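Local coordinates for CaaX farnesyltransferase beta subunit Ram1 (Aspergillus fumigatus, PDB 4L9P), which forms the zinc-containing beta subunit of protein farnesyltransferase and probably binds the peptide whose cysteine, fourth from the C-terminus, receives a farnesyl group from farnesyl diphosphate, at residues R509-F512 and E513-F517; P493-P496 and I497-I500; E138-P141 and A142-A146. All blocks are in the same frame, centred on the assembly; numbering follows the deposited sequence.

Contact 1: R509-F512 and E513-F517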
ATOM      1  N   ARG B 509       4.931 -17.656  16.243  1.00  9.60           N
ATOM      2  CA  ARG B 509       4.095 -18.684  15.589  1.00  9.98           C
ATOM      3  C   ARG B 509       4.276 -20.044  16.286  1.00 11.10           C
ATOM      4  O   ARG B 509       3.288 -20.742  16.555  1.00 11.64           O
ATOM      5  CB  ARG B 509       4.501 -18.819  14.102  1.00 10.34           C
ATOM      6  CG  ARG B 509       3.889 -20.013  13.375  1.00 10.85           C
ATOM      7  CD  ARG B 509       2.363 -19.934  13.238  1.00 10.92           C
ATOM      8  NE  ARG B 509       1.906 -21.123  12.558  1.00 13.86           N
ATOM      9  CZ  ARG B 509       0.801 -21.234  11.829  1.00 16.74           C
ATOM     10  NH1 ARG B 509      -0.013 -20.192  11.637  1.00 17.30           N
ATOM     11  NH2 ARG B 509       0.520 -22.428  11.257  1.00 20.19           N
ATOM     12  N   VAL B 510       5.531 -20.409  16.571  1.00 12.15           N
ATOM     13  CA  VAL B 510       5.774 -21.718  17.151  1.00 13.80           C
ATOM     14  C   VAL B 510       5.225 -21.772  18.565  1.00 14.23           C
ATOM     15  O   VAL B 510       4.637 -22.798  18.965  1.00 15.36           O
ATOM     16  CB  VAL B 510       7.280 -22.033  17.126  1.00 15.60           C
ATOM     17  CG1 VAL B 510       7.588 -23.302  18.001  1.00 16.65           C
ATOM     18  CG2 VAL B 510       7.745 -22.264  15.690  1.00 16.52           C
ATOM     19  N   TRP B 511       5.348 -20.683  19.316  1.00 13.53           N
ATOM     20  CA  TRP B 511       4.771 -20.661  20.665  1.00 14.20           C
ATOM     21  C   TRP B 511       3.269 -20.898  20.613  1.00 13.96           C
ATOM     22  O   TRP B 511       2.710 -21.720  21.379  1.00 14.39           O
ATOM     23  CB  TRP B 511       5.078 -19.345  21.412  1.00 15.78           C
ATOM     24  CG  TRP B 511       4.680 -19.381  22.898  1.00 18.03           C
ATOM     25  CD1 TRP B 511       5.449 -19.892  23.947  1.00 20.53           C
ATOM     26  CD2 TRP B 511       3.451 -18.930  23.503  1.00 20.19           C
ATOM     27  NE1 TRP B 511       4.779 -19.748  25.135  1.00 21.93           N
ATOM     28  CE2 TRP B 511       3.543 -19.195  24.893  1.00 21.67           C
ATOM     29  CE3 TRP B 511       2.288 -18.348  23.009  1.00 19.60           C
ATOM     30  CZ2 TRP B 511       2.519 -18.859  25.788  1.00 21.29           C
ATOM     31  CZ3 TRP B 511       1.264 -18.026  23.900  1.00 20.77           C
ATOM     32  CH2 TRP B 511       1.386 -18.282  25.263  1.00 21.23           C
ATOM     33  N   PHE B 512       2.607 -20.186  19.703  1.00 12.45           N
ATOM     34  CA  PHE B 512       1.164 -20.354  19.620  1.00 11.99           C
ATOM     35  C   PHE B 512       0.742 -21.710  19.093  1.00 13.40           C
ATOM     36  O   PHE B 512      -0.260 -22.264  19.575  1.00 14.41           O
ATOM     37  CB  PHE B 512       0.514 -19.208  18.826  1.00 12.23           C
ATOM     38  CG  PHE B 512       0.316 -17.970  19.652  1.00 12.85           C
ATOM     39  CD1 PHE B 512      -0.636 -17.945  20.637  1.00 15.90           C
ATOM     40  CD2 PHE B 512       1.112 -16.865  19.485  1.00 11.95           C
ATOM     41  CE1 PHE B 512      -0.801 -16.819  21.453  1.00 16.69           C
ATOM     42  CE2 PHE B 512       0.960 -15.745  20.317  1.00 12.36           C
ATOM     43  CZ  PHE B 512      -0.025 -15.719  21.273  1.00 14.49           C
ATOM     44  N   GLU B 513       1.498 -22.265  18.140  1.00 13.75           N
ATOM     45  CA  GLU B 513       1.228 -23.625  17.666  1.00 15.47           C
ATOM     46  C   GLU B 513       1.223 -24.651  18.782  1.00 16.85           C
ATOM     47  O   GLU B 513       0.538 -25.693  18.693  1.00 19.40           O
ATOM     48  CB  GLU B 513       2.254 -24.057  16.616  1.00 18.18           C
ATOM     49  CG  GLU B 513       1.946 -23.506  15.269  1.00 19.98           C
ATOM     50  CD  GLU B 513       2.923 -24.041  14.204  1.00 23.16           C
ATOM     51  OE1 GLU B 513       3.819 -24.887  14.488  1.00 26.65           O
ATOM     52  OE2 GLU B 513       2.759 -23.678  13.046  1.00 23.71           O
ATOM     53  N   ASN B 514       2.003 -24.366  19.816  1.00 17.39           N
ATOM     54  CA  ASN B 514       2.131 -25.291  20.920  1.00 19.31           C
ATOM     55  C   ASN B 514       1.194 -25.010  22.070  1.00 18.81           C
ATOM     56  O   ASN B 514       1.234 -25.679  23.122  1.00 21.01           O
ATOM     57  CB  ASN B 514       3.581 -25.339  21.379  1.00 22.09           C
ATOM     58  CG  ASN B 514       4.397 -26.164  20.470  1.00 25.61           C
ATOM     59  OD1 ASN B 514       4.309 -27.387  20.470  1.00 28.56           O
ATOM     60  ND2 ASN B 514       5.224 -25.529  19.711  1.00 27.47           N
ATOM     61  N   GLN B 515       0.324 -24.022  21.889  1.00 17.08           N
ATOM     62  CA  GLN B 515      -0.711 -23.758  22.900  1.00 18.74           C
ATOM     63  C   GLN B 515      -2.059 -24.268  22.411  1.00 19.45           C
ATOM     64  O   GLN B 515      -2.479 -24.014  21.259  1.00 19.39           O
ATOM     65  CB  GLN B 515      -0.875 -22.274  23.206  1.00 20.16           C
ATOM     66  CG  GLN B 515       0.423 -21.502  23.471  1.00 22.16           C
ATOM     67  CD  GLN B 515       1.335 -22.157  24.495  1.00 25.57           C
ATOM     68  OE1 GLN B 515       0.919 -22.439  25.622  1.00 26.15           O
ATOM     69  NE2 GLN B 515       2.615 -22.379  24.108  1.00 26.11           N
ATOM     70  N   SER B 516      -2.779 -24.976  23.287  1.00 20.55           N
ATOM     71  CA  SER B 516      -4.130 -25.350  22.873  1.00 22.36           C
ATOM     72  C   SER B 516      -5.009 -24.115  22.735  1.00 21.52           C
ATOM     73  O   SER B 516      -4.844 -23.103  23.452  1.00 22.58           O
ATOM     74  CB  SER B 516      -4.752 -26.339  23.846  1.00 26.62           C
ATOM     75  OG  SER B 516      -4.552 -25.877  25.167  1.00 30.57           O
ATOM     76  N   PHE B 517      -5.928 -24.191  21.778  1.00 19.21           N
ATOM     77  CA  PHE B 517      -6.805 -23.071  21.513  1.00 18.59           C
ATOM     78  C   PHE B 517      -7.766 -23.008  22.671  1.00 19.68           C
ATOM     79  O   PHE B 517      -8.266 -24.028  23.162  1.00 18.94           O
ATOM     80  CB  PHE B 517      -7.540 -23.230  20.209  1.00 17.23           C
ATOM     81  CG  PHE B 517      -8.238 -21.972  19.773  1.00 16.19           C
ATOM     82  CD1 PHE B 517      -7.509 -20.787  19.593  1.00 15.40           C
ATOM     83  CD2 PHE B 517      -9.619 -21.973  19.495  1.00 15.69           C
ATOM     84  CE1 PHE B 517      -8.175 -19.639  19.166  1.00 14.52           C
ATOM     85  CE2 PHE B 517     -10.284 -20.810  19.060  1.00 16.06           C
ATOM     86  CZ  PHE B 517      -9.544 -19.670  18.883  1.00 14.99           C
TER
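The carboxylate oxygen OE2 of E513 takes bonds from two residues, R509 and S456. R509 NE donates to it at 2.7 Å, R509 NH2 adds a weak second bond of 3.1 Å, and S456 OG supplies a further hydrogen bond. The oxygen stands at the guanidinium edge, close to that plane, while NE comes to it from the anti side, tilted out of the carboxylate plane. The two flat groups are turned 67° apart. A bend at chi2 (65°) carries the arginine chain along the helix to its partner four residues on, while S457 N holds E513 OE1 and A262 O takes R509 NH1. These outer bonds join the end of helix 502-513 to the S456-S457 loop and to helix 251-263.

Two residues on, Q515 folds back over W511. Its amide lies nearly parallel to the indole, the planes 14° apart, with NE2 3.4 Å from W511 CE2. Q515 CG makes a CH-pi contact 3.6 Å from the centroid of the six-membered ring. NE2 is fixed by donating to W511 O at 2.8 Å, in the plane of its own amide. N514 ND2 similarly reaches V510 O at 2.9 Å, but from above the carbonyl plane. With Q515 N bonded to F512 O, asparagine and glutamine side chains occupy carbonyls of the last turn, an arrangement characteristic of side-chain capping at a helix C-terminus, here that of helix 502-513.

Contact 2: P493-P496 and I497-I500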
ATOM      1  N   PRO B 493      18.131  -8.568   8.861  1.00  6.86           N
ATOM      2  CA  PRO B 493      17.138  -8.949   7.813  1.00  6.78           C
ATOM      3  C   PRO B 493      15.710  -8.970   8.421  1.00  7.00           C
ATOM      4  O   PRO B 493      15.513  -9.338   9.593  1.00  7.45           O
ATOM      5  CB  PRO B 493      17.574 -10.369   7.386  1.00  7.38           C
ATOM      6  CG  PRO B 493      18.396 -10.881   8.571  1.00  7.66           C
ATOM      7  CD  PRO B 493      19.040  -9.656   9.263  1.00  7.67           C
ATOM      8  N   PHE B 494      14.722  -8.559   7.609  1.00  5.77           N
ATOM      9  CA  PHE B 494      13.314  -8.652   7.977  1.00  5.07           C
ATOM     10  C   PHE B 494      12.591  -9.630   7.065  1.00  5.84           C
ATOM     11  O   PHE B 494      12.908  -9.774   5.878  1.00  6.44           O
ATOM     12  CB  PHE B 494      12.639  -7.294   7.868  1.00  6.13           C
ATOM     13  CG  PHE B 494      12.529  -6.510   9.149  1.00  6.47           C
ATOM     14  CD1 PHE B 494      13.464  -6.653  10.194  1.00  7.27           C
ATOM     15  CD2 PHE B 494      11.470  -5.619   9.269  1.00  7.17           C
ATOM     16  CE1 PHE B 494      13.322  -5.891  11.376  1.00  7.50           C
ATOM     17  CE2 PHE B 494      11.305  -4.860  10.412  1.00  7.49           C
ATOM     18  CZ  PHE B 494      12.246  -4.980  11.506  1.00  7.52           C
ATOM     19  N   HIS B 495      11.614 -10.294   7.630  1.00  6.00           N
ATOM     20  CA  HIS B 495      10.804 -11.218   6.843  1.00  5.86           C
ATOM     21  C   HIS B 495       9.953 -10.409   5.850  1.00  6.21           C
ATOM     22  O   HIS B 495       9.284  -9.454   6.236  1.00  6.78           O
ATOM     23  CB  HIS B 495       9.869 -11.921   7.838  1.00  6.81           C
ATOM     24  CG  HIS B 495       9.176 -13.118   7.289  1.00  6.71           C
ATOM     25  ND1 HIS B 495       8.196 -13.039   6.317  1.00  6.90           N
ATOM     26  CD2 HIS B 495       9.364 -14.435   7.542  1.00  7.97           C
ATOM     27  CE1 HIS B 495       7.779 -14.261   6.016  1.00  7.90           C
ATOM     28  NE2 HIS B 495       8.504 -15.135   6.726  1.00  6.78           N
ATOM     29  N   PRO B 496       9.983 -10.754   4.571  1.00  5.93           N
ATOM     30  CA  PRO B 496       9.254  -9.888   3.601  1.00  7.18           C
ATOM     31  C   PRO B 496       7.729  -9.880   3.745  1.00  7.75           C
ATOM     32  O   PRO B 496       7.112  -8.930   3.275  1.00  9.65           O
ATOM     33  CB  PRO B 496       9.628 -10.403   2.238  1.00  9.31           C
ATOM     34  CG  PRO B 496      10.453 -11.656   2.523  1.00 11.93           C
ATOM     35  CD  PRO B 496      10.795 -11.818   3.978  1.00  8.67           C
ATOM     36  N   ILE B 497       7.130 -10.906   4.348  1.00  6.24           N
ATOM     37  CA  ILE B 497       5.673 -10.870   4.558  1.00  5.57           C
ATOM     38  C   ILE B 497       5.330 -10.241   5.922  1.00  4.76           C
ATOM     39  O   ILE B 497       4.419  -9.425   5.996  1.00  5.90           O
ATOM     40  CB  ILE B 497       5.095 -12.303   4.587  1.00  6.36           C
ATOM     41  CG1 ILE B 497       5.322 -12.964   3.245  1.00  7.12           C
ATOM     42  CG2 ILE B 497       3.616 -12.291   4.934  1.00  7.17           C
ATOM     43  CD1 ILE B 497       4.877 -14.449   3.219  1.00  9.31           C
ATOM     44  N   PHE B 498       6.060 -10.601   6.995  1.00  4.38           N
ATOM     45  CA  PHE B 498       5.646 -10.197   8.363  1.00  4.53           C
ATOM     46  C   PHE B 498       6.283  -8.892   8.780  1.00  5.03           C
ATOM     47  O   PHE B 498       5.842  -8.271   9.764  1.00  6.47           O
ATOM     48  CB  PHE B 498       5.977 -11.282   9.389  1.00  5.60           C
ATOM     49  CG  PHE B 498       5.205 -12.575   9.116  1.00  5.74           C
ATOM     50  CD1 PHE B 498       3.807 -12.557   9.124  1.00  6.22           C
ATOM     51  CD2 PHE B 498       5.880 -13.781   8.758  1.00  6.56           C
ATOM     52  CE1 PHE B 498       3.075 -13.698   8.864  1.00  6.00           C
ATOM     53  CE2 PHE B 498       5.141 -14.958   8.492  1.00  6.87           C
ATOM     54  CZ  PHE B 498       3.717 -14.928   8.557  1.00  7.65           C
ATOM     55  N   VAL B 499       7.354  -8.455   8.094  1.00  5.27           N
ATOM     56  CA  VAL B 499       7.935  -7.123   8.394  1.00  4.22           C
ATOM     57  C   VAL B 499       8.416  -6.979   9.844  1.00  5.21           C
ATOM     58  O   VAL B 499       8.252  -5.954  10.503  1.00  6.13           O
ATOM     59  CB  VAL B 499       7.030  -5.923   7.926  1.00  4.71           C
ATOM     60  CG1 VAL B 499       7.957  -4.734   7.589  1.00  6.43           C
ATOM     61  CG2 VAL B 499       6.222  -6.278   6.686  1.00  5.17           C
ATOM     62  N   ILE B 500       9.062  -8.057  10.307  1.00  5.96           N
ATOM     63  CA  ILE B 500       9.773  -8.169  11.572  1.00  6.05           C
ATOM     64  C   ILE B 500      10.889  -9.175  11.337  1.00  6.59           C
ATOM     65  O   ILE B 500      10.903  -9.877  10.329  1.00  6.72           O
ATOM     66  CB  ILE B 500       8.817  -8.702  12.721  1.00  7.16           C
ATOM     67  CG1 ILE B 500       8.039  -9.959  12.288  1.00  6.94           C
ATOM     68  CG2 ILE B 500       7.869  -7.577  13.211  1.00  8.16           C
ATOM     69  CD1 ILE B 500       7.253 -10.595  13.478  1.00  7.21           C
TER
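Three hydrogen bonds shape this tight reversal, and H495 takes part in all of them. Its backbone N donates almost straight to I500 O at 2.8 Å, and its O accepts V499 N at 2.9 Å, closing an alpha-turn around P496, I497 and F498. The third bond uses the side chain: I497 N points at the edge of the imidazole, near the ring plane, and donates to H495 ND1 at 3.1 Å. With CG anti to the backbone nitrogen (chi1 -167°), the ring lies alongside the turn it braces. NE2, at the far end of the imidazole, is bonded to A464 O, which is consistent with a neutral histidine carrying its proton there. P496 O, by contrast, is buried without a polar partner.

Ring contacts accompany these bonds. F498 sets CD2 over one face of the H495 imidazole, 3.4 Å from CE1, with the planes inclined at 48°. I497 CB packs 3.6 Å from the same CE1. F494 instead lays its ring over the backbone, with I500 CA above the ring centre; its CE2 comes within 3.2 Å of V499 O, and CD2 touches V499 CG1 at 4.0 Å.

Two carbonyls join the turn to barrel helices: V499 O is bonded to Y156 OH of helix 151-164, and I497 O to Y255 OH of helix 251-263, a residue of the ligand pocket. V499 has a left-handed backbone (phi 60°), and the paired bonds of H495 with V499 and I500 draw the two arms of the reversal together. The whole is a hairpin-like loop in the interior of the alpha-alpha toroid, close to the pocket of the bound farnesyl diphosphate analogue.

Contact 3: E138-P141 and A142-A146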
ATOM      1  N   GLU B 138       8.628   8.051  23.526  1.00 15.97           N
ATOM      2  CA  GLU B 138       8.257   8.736  24.765  1.00 17.86           C
ATOM      3  C   GLU B 138       7.016   9.644  24.586  1.00 18.28           C
ATOM      4  O   GLU B 138       6.266   9.424  23.668  1.00 19.77           O
ATOM      5  CB  GLU B 138       9.476   9.385  25.349  1.00 20.08           C
ATOM      6  CG  GLU B 138      10.619   8.322  25.660  1.00 21.74           C
ATOM      7  CD  GLU B 138      10.234   7.126  26.600  1.00 23.58           C
ATOM      8  OE1 GLU B 138       9.281   7.220  27.400  1.00 24.43           O
ATOM      9  OE2 GLU B 138      10.937   6.084  26.580  1.00 24.02           O
ATOM     10  N   ASP B 139       6.756  10.624  25.439  1.00 17.00           N
ATOM     11  CA  ASP B 139       5.465  11.324  25.395  1.00 16.97           C
ATOM     12  C   ASP B 139       5.442  12.447  24.353  1.00 15.63           C
ATOM     13  O   ASP B 139       6.466  13.150  24.160  1.00 16.76           O
ATOM     14  CB  ASP B 139       5.192  11.931  26.783  1.00 19.00           C
ATOM     15  CG  ASP B 139       3.798  12.533  26.910  1.00 20.66           C
ATOM     16  OD1 ASP B 139       2.794  11.798  26.888  1.00 20.68           O
ATOM     17  OD2 ASP B 139       3.706  13.755  27.141  1.00 22.29           O
ATOM     18  N   TYR B 140       4.263  12.663  23.757  1.00 14.16           N
ATOM     19  CA  TYR B 140       4.034  13.722  22.768  1.00 14.19           C
ATOM     20  C   TYR B 140       3.100  14.769  23.358  1.00 15.97           C
ATOM     21  O   TYR B 140       2.232  14.430  24.151  1.00 16.47           O
ATOM     22  CB  TYR B 140       3.366  13.156  21.495  1.00 13.61           C
ATOM     23  CG  TYR B 140       4.265  12.228  20.729  1.00 13.45           C
ATOM     24  CD1 TYR B 140       4.551  10.936  21.191  1.00 13.61           C
ATOM     25  CD2 TYR B 140       4.862  12.654  19.543  1.00 13.34           C
ATOM     26  CE1 TYR B 140       5.370  10.090  20.447  1.00 13.17           C
ATOM     27  CE2 TYR B 140       5.699  11.849  18.825  1.00 13.00           C
ATOM     28  CZ  TYR B 140       5.953  10.558  19.269  1.00 13.15           C
ATOM     29  OH  TYR B 140       6.811   9.744  18.544  1.00 13.92           O
ATOM     30  N   PRO B 141       3.249  16.034  22.941  1.00 17.25           N
ATOM     31  CA  PRO B 141       2.361  17.129  23.375  1.00 18.49           C
ATOM     32  C   PRO B 141       0.957  17.007  22.770  1.00 17.61           C
ATOM     33  O   PRO B 141       0.750  16.201  21.845  1.00 17.19           O
ATOM     34  CB  PRO B 141       3.076  18.405  22.870  1.00 20.58           C
ATOM     35  CG  PRO B 141       4.039  17.976  21.911  1.00 20.44           C
ATOM     36  CD  PRO B 141       4.349  16.518  22.092  1.00 18.50           C
ATOM     37  N   ALA B 142       0.025  17.774  23.323  1.00 17.99           N
ATOM     38  CA  ALA B 142      -1.394  17.772  22.947  1.00 18.95           C
ATOM     39  C   ALA B 142      -1.628  17.907  21.467  1.00 19.05           C
ATOM     40  O   ALA B 142      -2.603  17.345  20.965  1.00 18.88           O
ATOM     41  CB  ALA B 142      -2.166  18.894  23.692  1.00 19.28           C
ATOM     42  N   SER B 143      -0.763  18.665  20.785  1.00 20.55           N
ATOM     43  CA  SER B 143      -0.922  18.921  19.359  1.00 21.73           C
ATOM     44  C   SER B 143      -0.860  17.664  18.528  1.00 19.40           C
ATOM     45  O   SER B 143      -1.213  17.702  17.341  1.00 21.01           O
ATOM     46  CB  SER B 143       0.160  19.897  18.842  1.00 25.16           C
ATOM     47  OG  SER B 143       1.455  19.394  19.127  1.00 26.28           O
ATOM     48  N   PHE B 144      -0.360  16.570  19.114  1.00 17.03           N
ATOM     49  CA  PHE B 144      -0.263  15.280  18.412  1.00 16.05           C
ATOM     50  C   PHE B 144      -1.518  14.404  18.577  1.00 14.68           C
ATOM     51  O   PHE B 144      -1.495  13.222  18.267  1.00 13.77           O
ATOM     52  CB  PHE B 144       0.974  14.517  18.901  1.00 17.36           C
ATOM     53  CG  PHE B 144       2.255  15.030  18.310  1.00 19.99           C
ATOM     54  CD1 PHE B 144       2.871  16.123  18.842  1.00 20.81           C
ATOM     55  CD2 PHE B 144       2.803  14.425  17.170  1.00 21.18           C
ATOM     56  CE1 PHE B 144       4.055  16.604  18.257  1.00 21.31           C
ATOM     57  CE2 PHE B 144       3.946  14.867  16.605  1.00 20.77           C
ATOM     58  CZ  PHE B 144       4.584  15.962  17.115  1.00 21.60           C
ATOM     59  N   VAL B 145      -2.614  15.005  19.032  1.00 14.06           N
ATOM     60  CA  VAL B 145      -3.841  14.249  19.289  1.00 14.00           C
ATOM     61  C   VAL B 145      -4.305  13.419  18.076  1.00 12.74           C
ATOM     62  O   VAL B 145      -4.898  12.360  18.272  1.00 12.51           O
ATOM     63  CB  VAL B 145      -5.012  15.202  19.731  1.00 15.73           C
ATOM     64  CG1 VAL B 145      -5.258  16.262  18.646  1.00 16.72           C
ATOM     65  CG2 VAL B 145      -6.292  14.422  20.075  1.00 17.01           C
ATOM     66  N   ALA B 146      -4.052  13.854  16.843  1.00 11.60           N
ATOM     67  CA  ALA B 146      -4.493  13.065  15.676  1.00 12.63           C
ATOM     68  C   ALA B 146      -3.829  11.710  15.594  1.00 12.93           C
ATOM     69  O   ALA B 146      -4.293  10.825  14.856  1.00 13.95           O
ATOM     70  CB  ALA B 146      -4.231  13.839  14.382  1.00 16.78           C
TER
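Y140 and F144 both carry CG anti to the carbonyl carbon (chi1 -67° and -77°), and the turn between them brings the two rings together. The tyrosine offers an edge to the face of the phenylalanine, an edge-to-face pair with centroids 5.0 Å apart and planes at 58°. Y140 CD2 makes the approach, standing above the F144 ring but displaced toward its rim, 3.6 Å from CD2 of F144. Behind it, the CB atoms of Y140 and F144 meet at 3.8 Å. At the other end of the tyrosine, OH is bonded to S136 O, just beyond the end of helix 126-135.

The P141 ring runs alongside F144. Its CD sits 3.6 Å from F144 CD1, and CG is only slightly farther from the same carbon, at 3.8 Å. Backbone and side chain work together here: F144 N donates to P141 O at 3.0 Å, from above the carbonyl plane, and that oxygen also lies at the edge of the F144 ring. The bond closes a type I turn with A142 and S143 at its corners. V145 N repeats the step by donating to A142 O, giving the start of a 3-10 segment.

D139 bonds T46 and S48 of the alpha subunit Ram2, and V145 packs on Y53 of that subunit. The turn therefore sits at the subunit interface in the connection from helix 126-135 to helix 151-164, with E138 bridging to R175 of helix 173-183.

Overall arrangement
The three contacts follow one another along the chain in the order 3, 2, 1 and nowhere touch. Contact 2 is the central one, its centre about 7 Å from the centre of the chain, against about 25 Å for the centres of contacts 1 and 3. Contact 2 alone approaches the active site: the V499 side chain is about 8 Å from the bound farnesyl diphosphate analogue and about 11 Å from the side chain of the zinc ligand C367. Helix 502-513 leads from it to contact 1, nearest atoms about 7 Å apart. Contact 3, at the border with the alpha subunit, stays about 17 Å from contact 2 and 25 Å from contact 1 between nearest atoms.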